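Local atomic coordinates of thermophilic dibenzothiophene desulfurization enzyme C (Paenibacillus sp. A11-2, PDB entry 5XDC), a protein that probably catalyses the FMNH2- and O2-dependent oxidation of dibenzothiophene to its sulfoxide and then its sulfone, the opening steps of microbial dibenzothiophene desulfurization. Residues R35-T41 / R208-S212; G125-N131 / K156-S162. One frame throughout, in Å; residues are numbered along the deposited sequence.

Contact 1 of 2, residues R35-T41 / R208-S212; sequences RERAGGT and RQTDS. With IND (indole), chain J.
The C-terminal end of helix 16-38, in the acyl-CoA dehydrogenase-like N-terminal domain, is bound to a loop of the middle domain, where Arg208 and Gln209 reach carbonyls at and just past the helix end. Arg208 spends two N-H groups on them: NE meets Glu36 O, which also accepts from Gly39 N, at 2.8 Å, within the guanidinium plane, and NH2 meets Arg37 O at 3.0 Å from above that carbonyl's plane. The chain bends at chi3 (50°), which swings the guanidinium edge onto the helix end, while Asp203 pairs with NH1. Glu36 turns its carboxylate nearly perpendicular to this guanidinium and pairs with Arg380; a water joins its OE1 to Arg208 N. Gly39, the first residue past the helix, has positive phi, easy for glycine, and its O accepts from Gln209 NE2 at 3.1 Å. The other end of that amide, OE1, takes a weak bond from Arg35 NH1, which is salt-bridged to Asp84, while Arg35 NE is hydrogen-bonded to Thr31 OG1. Thr210 and Ser212, flanking Asp211, line the indole pocket, Ser212 OG lying 3.2 Å from indole C2. Past the glycines, Thr41 OG1 donates to Asp211 OD2 on its syn side, at 2.6 Å.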
loop_
_atom_site.group_PDB
_atom_site.type_symbol
_atom_site.label_atom_id
_atom_site.label_comp_id
_atom_site.label_asym_id
_atom_site.label_seq_id
_atom_site.Cartn_x
_atom_site.Cartn_y
_atom_site.Cartn_z
ATOM N N ARG B 35 0.033 34.325 3.663
ATOM C CA ARG B 35 -1.323 34.613 3.205
ATOM C C ARG B 35 -2.305 33.515 3.589
ATOM O O ARG B 35 -3.435 33.800 4.001
ATOM C CB ARG B 35 -1.347 34.821 1.694
ATOM C CG ARG B 35 -0.840 36.183 1.264
ATOM C CD ARG B 35 -1.083 36.404 -0.218
ATOM N NE ARG B 35 -0.254 35.521 -1.049
ATOM C CZ ARG B 35 -0.669 34.406 -1.645
ATOM N NH1 ARG B 35 -1.919 33.997 -1.553
ATOM N NH2 ARG B 35 0.181 33.707 -2.386
ATOM N N GLU B 36 -1.927 32.252 3.434
ATOM C CA GLU B 36 -2.936 31.220 3.632
ATOM C C GLU B 36 -3.278 31.060 5.112
ATOM O O GLU B 36 -4.394 30.654 5.441
ATOM C CB GLU B 36 -2.491 29.896 3.010
ATOM C CG GLU B 36 -1.477 29.150 3.786
ATOM C CD GLU B 36 -2.068 28.108 4.748
ATOM O OE1 GLU B 36 -3.126 27.467 4.477
ATOM O OE2 GLU B 36 -1.447 27.944 5.806
ATOM N N ARG B 37 -2.357 31.413 6.014
ATOM C CA ARG B 37 -2.691 31.421 7.439
ATOM C C ARG B 37 -3.881 32.324 7.722
ATOM O O ARG B 37 -4.781 31.967 8.497
ATOM C CB ARG B 37 -1.494 31.892 8.269
ATOM C CG ARG B 37 -0.315 30.931 8.335
ATOM C CD ARG B 37 0.642 31.306 9.487
ATOM N NE ARG B 37 1.553 32.405 9.153
ATOM C CZ ARG B 37 2.861 32.281 8.916
ATOM N NH1 ARG B 37 3.468 31.097 8.966
ATOM N NH2 ARG B 37 3.579 33.360 8.626
ATOM N N ALA B 38 -3.899 33.506 7.106
ATOM C CA ALA B 38 -4.944 34.484 7.356
ATOM C C ALA B 38 -6.282 34.081 6.760
ATOM O O ALA B 38 -7.321 34.536 7.246
ATOM C CB ALA B 38 -4.522 35.842 6.792
ATOM N N GLY B 39 -6.283 33.261 5.707
ATOM C CA GLY B 39 -7.517 32.951 5.031
ATOM C C GLY B 39 -8.006 34.184 4.298
ATOM O O GLY B 39 -7.227 35.080 3.944
ATOM N N GLY B 40 -9.303 34.239 4.069
ATOM C CA GLY B 40 -9.829 35.431 3.424
ATOM C C GLY B 40 -9.507 35.491 1.938
ATOM O O GLY B 40 -9.117 34.505 1.302
ATOM N N THR B 41 -9.668 36.695 1.381
ATOM C CA THR B 41 -9.673 36.864 -0.063
ATOM C C THR B 41 -8.313 37.354 -0.536
ATOM O O THR B 41 -7.862 38.425 -0.094
ATOM C CB THR B 41 -10.768 37.850 -0.459
ATOM O OG1 THR B 41 -12.026 37.390 0.059
ATOM C CG2 THR B 41 -10.858 37.990 -1.979
ATOM N N ARG B 208 -7.523 27.541 1.967
ATOM C CA ARG B 208 -8.030 28.530 2.911
ATOM C C ARG B 208 -8.353 29.875 2.267
ATOM O O ARG B 208 -9.066 30.675 2.889
ATOM C CB ARG B 208 -7.015 28.734 4.036
ATOM C CG ARG B 208 -6.999 27.575 5.034
ATOM C CD ARG B 208 -6.088 27.841 6.218
ATOM N NE ARG B 208 -6.325 29.138 6.841
ATOM C CZ ARG B 208 -7.345 29.426 7.642
ATOM N NH1 ARG B 208 -8.267 28.519 7.929
ATOM N NH2 ARG B 208 -7.442 30.638 8.157
ATOM N N GLN B 209 -7.842 30.160 1.063
ATOM C CA GLN B 209 -8.107 31.425 0.383
ATOM C C GLN B 209 -8.986 31.263 -0.860
ATOM O O GLN B 209 -8.943 32.099 -1.763
ATOM C CB GLN B 209 -6.792 32.126 0.026
ATOM C CG GLN B 209 -6.054 32.648 1.260
ATOM C CD GLN B 209 -5.078 33.762 0.939
ATOM O OE1 GLN B 209 -4.091 33.564 0.216
ATOM N NE2 GLN B 209 -5.359 34.955 1.459
ATOM N N THR B 210 -9.823 30.228 -0.892
ATOM C CA THR B 210 -10.711 30.003 -2.026
ATOM C C THR B 210 -12.092 30.614 -1.830
ATOM O O THR B 210 -12.932 30.496 -2.728
ATOM C CB THR B 210 -10.865 28.505 -2.319
ATOM O OG1 THR B 210 -11.469 27.829 -1.206
ATOM C CG2 THR B 210 -9.498 27.885 -2.659
ATOM N N ASP B 211 -12.352 31.249 -0.689
ATOM C CA ASP B 211 -13.660 31.837 -0.381
ATOM C C ASP B 211 -14.821 30.936 -0.799
ATOM O O ASP B 211 -15.731 31.324 -1.540
ATOM C CB ASP B 211 -13.771 33.214 -1.007
ATOM C CG ASP B 211 -13.274 34.293 -0.077
ATOM O OD1 ASP B 211 -13.937 34.535 0.963
ATOM O OD2 ASP B 211 -12.235 34.870 -0.389
ATOM N N SER B 212 -14.797 29.716 -0.259
ATOM C CA SER B 212 -15.768 28.688 -0.591
ATOM C C SER B 212 -16.884 28.606 0.439
ATOM O O SER B 212 -17.490 27.547 0.628
ATOM C CB SER B 212 -15.065 27.341 -0.752
ATOM O OG SER B 212 -14.196 27.375 -1.867
HETATM N N1 IND J . -12.486 23.440 -0.872
HETATM C C2 IND J . -12.830 24.508 -1.584
HETATM C C3 IND J . -13.915 24.132 -2.146
HETATM C C4 IND J . -15.468 22.189 -2.340
HETATM C C5 IND J . -15.621 20.882 -1.869
HETATM C C6 IND J . -14.676 20.323 -0.984
HETATM C C7 IND J . -13.579 21.074 -0.572
HETATM C C8 IND J . -13.422 22.368 -1.028
HETATM C C9 IND J . -14.386 22.929 -1.935
HETATM O O HOH W 1 -4.603 26.823 2.270
HETATM O O HOH W 2 -11.116 32.455 1.608
#

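Contact 2 of 2, residues G125-N131 / K156-S162; sequences GNASSEN and KAFCSGS. With IND (indole), chain J.
This is a buried loop-against-strand contact in the middle domain, where strand 124-127 runs out into a loop that contributes residues to the FMN and indole sites. The backbones are joined by one direct hydrogen bond, Asn126 N to Ser160 O at 3.1 Å. Gly125 suits its place because a side chain would run into Gly161 O, and Gly161, with positive phi, occupies the third position of the type II turn Cys159-Ser162. Small residues pack beside it, Ala127 CB against Cys159 SG.

A cis peptide precedes Ser128, whose OG stands anti to the backbone N (chi1 164°) and thereby reaches Phe158 O at 2.8 Å, coming from above the carbonyl plane. The same OG accepts from Glu130 N, closing an ST turn, so one hydroxyl both donates across the contact and accepts within its own loop. An alanine here would remove that hydroxyl and would probably leave Glu130 N without its acceptor and the loop less firmly fixed to Phe158. Asn126 OD1 accepts from Ser129 N in an Asx motif, and its ND2 donates back to Ser129 OG; FMN binds at Asn126, Ser128, Ser129 and Ser160 in another crystal structure of this protein.

Lys156 lays its CG 3.4 Å from Ser128 CB, a tight fit, and bends at chi2 and chi3 to bring NZ to Phe171 O and, weakly and tentatively, to OD1 of the poorly ordered Asn131. Phe158 CD1 and Glu130 OE1 each approach indole C4 to 3.5 Å, while Tyr93 bonds Glu130 OE2. Strand 167-174 pairs with Gly125 and Ala127, strand 215-217 packs on Ala127 and Cys159, and helix 85-104 sets His89 and Tyr93 against Ser160.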
loop_
_atom_site.group_PDB
_atom_site.type_symbol
_atom_site.label_atom_id
_atom_site.label_comp_id
_atom_site.label_asym_id
_atom_site.label_seq_id
_atom_site.Cartn_x
_atom_site.Cartn_y
_atom_site.Cartn_z
ATOM N N GLY B 125 -16.881 33.475 -10.564
ATOM C CA GLY B 125 -17.127 32.729 -9.349
ATOM C C GLY B 125 -18.334 31.807 -9.477
ATOM O O GLY B 125 -19.094 31.855 -10.454
ATOM N N ASN B 126 -18.506 30.954 -8.460
ATOM C CA ASN B 126 -19.430 29.834 -8.530
ATOM C C ASN B 126 -20.375 29.873 -7.337
ATOM O O ASN B 126 -19.923 30.002 -6.194
ATOM C CB ASN B 126 -18.632 28.523 -8.563
ATOM C CG ASN B 126 -19.491 27.329 -8.786
ATOM O OD1 ASN B 126 -19.897 26.663 -7.834
ATOM N ND2 ASN B 126 -19.776 27.031 -10.050
ATOM N N ALA B 127 -21.681 29.763 -7.598
ATOM C CA ALA B 127 -22.684 29.749 -6.530
ATOM C C ALA B 127 -23.983 29.078 -6.944
ATOM O O ALA B 127 -24.991 29.753 -7.102
ATOM C CB ALA B 127 -22.967 31.156 -6.079
ATOM N N SER B 128 -24.013 27.763 -7.102
ATOM C CA SER B 128 -22.899 26.859 -6.902
ATOM C C SER B 128 -23.234 25.609 -7.694
ATOM O O SER B 128 -24.396 25.202 -7.729
ATOM C CB SER B 128 -22.709 26.514 -5.424
ATOM O OG SER B 128 -21.878 25.371 -5.279
ATOM N N SER B 129 -22.242 24.998 -8.337
ATOM C CA SER B 129 -22.477 23.751 -9.054
ATOM C C SER B 129 -22.129 22.538 -8.211
ATOM O O SER B 129 -22.100 21.417 -8.732
ATOM C CB SER B 129 -21.695 23.730 -10.371
ATOM O OG SER B 129 -20.346 24.086 -10.211
ATOM N N GLU B 130 -21.894 22.741 -6.917
ATOM C CA GLU B 130 -21.496 21.689 -5.981
ATOM C C GLU B 130 -22.584 21.551 -4.925
ATOM O O GLU B 130 -22.455 22.055 -3.808
ATOM C CB GLU B 130 -20.137 22.037 -5.380
ATOM C CG GLU B 130 -19.058 21.917 -6.429
ATOM C CD GLU B 130 -17.744 22.549 -6.060
ATOM O OE1 GLU B 130 -17.582 23.060 -4.926
ATOM O OE2 GLU B 130 -16.853 22.524 -6.926
ATOM N N ASN B 131 -23.665 20.861 -5.287
ATOM C CA ASN B 131 -24.819 20.742 -4.403
ATOM C C ASN B 131 -24.747 19.513 -3.499
ATOM O O ASN B 131 -24.923 19.627 -2.281
ATOM C CB ASN B 131 -26.107 20.711 -5.231
ATOM C CG ASN B 131 -26.628 22.102 -5.547
ATOM O OD1 ASN B 131 -27.405 22.673 -4.776
ATOM N ND2 ASN B 131 -26.195 22.660 -6.677
ATOM N N LYS B 156 -26.832 29.305 -0.496
ATOM C CA LYS B 156 -26.076 28.281 -1.207
ATOM C C LYS B 156 -24.755 28.054 -0.480
ATOM O O LYS B 156 -24.032 29.010 -0.209
ATOM C CB LYS B 156 -25.815 28.750 -2.644
ATOM C CG LYS B 156 -25.395 27.673 -3.618
ATOM C CD LYS B 156 -26.550 26.745 -3.933
ATOM C CE LYS B 156 -26.934 26.794 -5.406
ATOM N NZ LYS B 156 -28.010 25.812 -5.705
ATOM N N ALA B 157 -24.435 26.803 -0.174
ATOM C CA ALA B 157 -23.142 26.492 0.421
ATOM C C ALA B 157 -22.102 26.145 -0.650
ATOM O O ALA B 157 -22.431 25.848 -1.804
ATOM C CB ALA B 157 -23.268 25.334 1.408
ATOM N N PHE B 158 -20.834 26.203 -0.244
ATOM C CA PHE B 158 -19.693 25.829 -1.081
ATOM C C PHE B 158 -19.726 26.574 -2.411
ATOM O O PHE B 158 -19.811 25.987 -3.492
ATOM C CB PHE B 158 -19.637 24.316 -1.300
ATOM C CG PHE B 158 -19.075 23.566 -0.119
ATOM C CD1 PHE B 158 -17.704 23.409 0.030
ATOM C CD2 PHE B 158 -19.916 23.037 0.844
ATOM C CE1 PHE B 158 -17.183 22.717 1.122
ATOM C CE2 PHE B 158 -19.406 22.351 1.935
ATOM C CZ PHE B 158 -18.037 22.192 2.074
ATOM N N CYS B 159 -19.621 27.893 -2.296
ATOM C CA CYS B 159 -19.627 28.795 -3.442
ATOM C C CYS B 159 -18.198 29.248 -3.750
ATOM O O CYS B 159 -17.793 30.383 -3.496
ATOM C CB CYS B 159 -20.541 29.979 -3.149
ATOM S SG CYS B 159 -22.231 29.540 -2.906
ATOM N N SER B 160 -17.426 28.329 -4.324
ATOM C CA SER B 160 -16.008 28.587 -4.533
ATOM C C SER B 160 -15.772 29.857 -5.339
ATOM O O SER B 160 -16.437 30.113 -6.346
ATOM C CB SER B 160 -15.362 27.398 -5.246
ATOM O OG SER B 160 -15.576 26.210 -4.510
ATOM N N GLY B 161 -14.804 30.649 -4.900
ATOM C CA GLY B 161 -14.448 31.855 -5.609
ATOM C C GLY B 161 -15.547 32.890 -5.642
ATOM O O GLY B 161 -15.568 33.735 -6.541
ATOM N N SER B 162 -16.442 32.874 -4.658
ATOM C CA SER B 162 -17.591 33.764 -4.695
ATOM C C SER B 162 -17.266 35.187 -4.264
ATOM O O SER B 162 -18.087 36.078 -4.480
ATOM C CB SER B 162 -18.724 33.205 -3.816
ATOM O OG SER B 162 -18.293 32.958 -2.495
HETATM N N1 IND J . -12.486 23.440 -0.872
HETATM C C2 IND J . -12.830 24.508 -1.584
HETATM C C3 IND J . -13.915 24.132 -2.146
HETATM C C4 IND J . -15.468 22.189 -2.340
HETATM C C5 IND J . -15.621 20.882 -1.869
HETATM C C6 IND J . -14.676 20.323 -0.984
HETATM C C7 IND J . -13.579 21.074 -0.572
HETATM C C8 IND J . -13.422 22.368 -1.028
HETATM C C9 IND J . -14.386 22.929 -1.935
HETATM O O HOH W 3 -18.416 25.814 -5.880
HETATM O O HOH W 4 -24.489 24.111 -2.832
HETATM O O HOH W 5 -29.289 24.689 -3.380
#

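Contact 2 is buried in the middle domain, whereas contact 1 is only partly buried and joins that domain to the end of helix 16-38. Their chemistry follows: contact 1 relies on long arginine and glutamine side chains reaching carbonyls at and just past the helix end, with nearby ion pairs, while contact 2 relies mainly on small residues and serine hydroxyls, with Lys156 lying along Ser128 and with Phe158 and Glu130 near the indole. Contact 2 is nested inside the loop that contact 1 closes. Their second segments meet through a probable hydrogen bond from Gly161 N to Thr210 O. In the indole pocket, Ser212 OG and Ser160 OG, one from each contact, are hydrogen-bonded together.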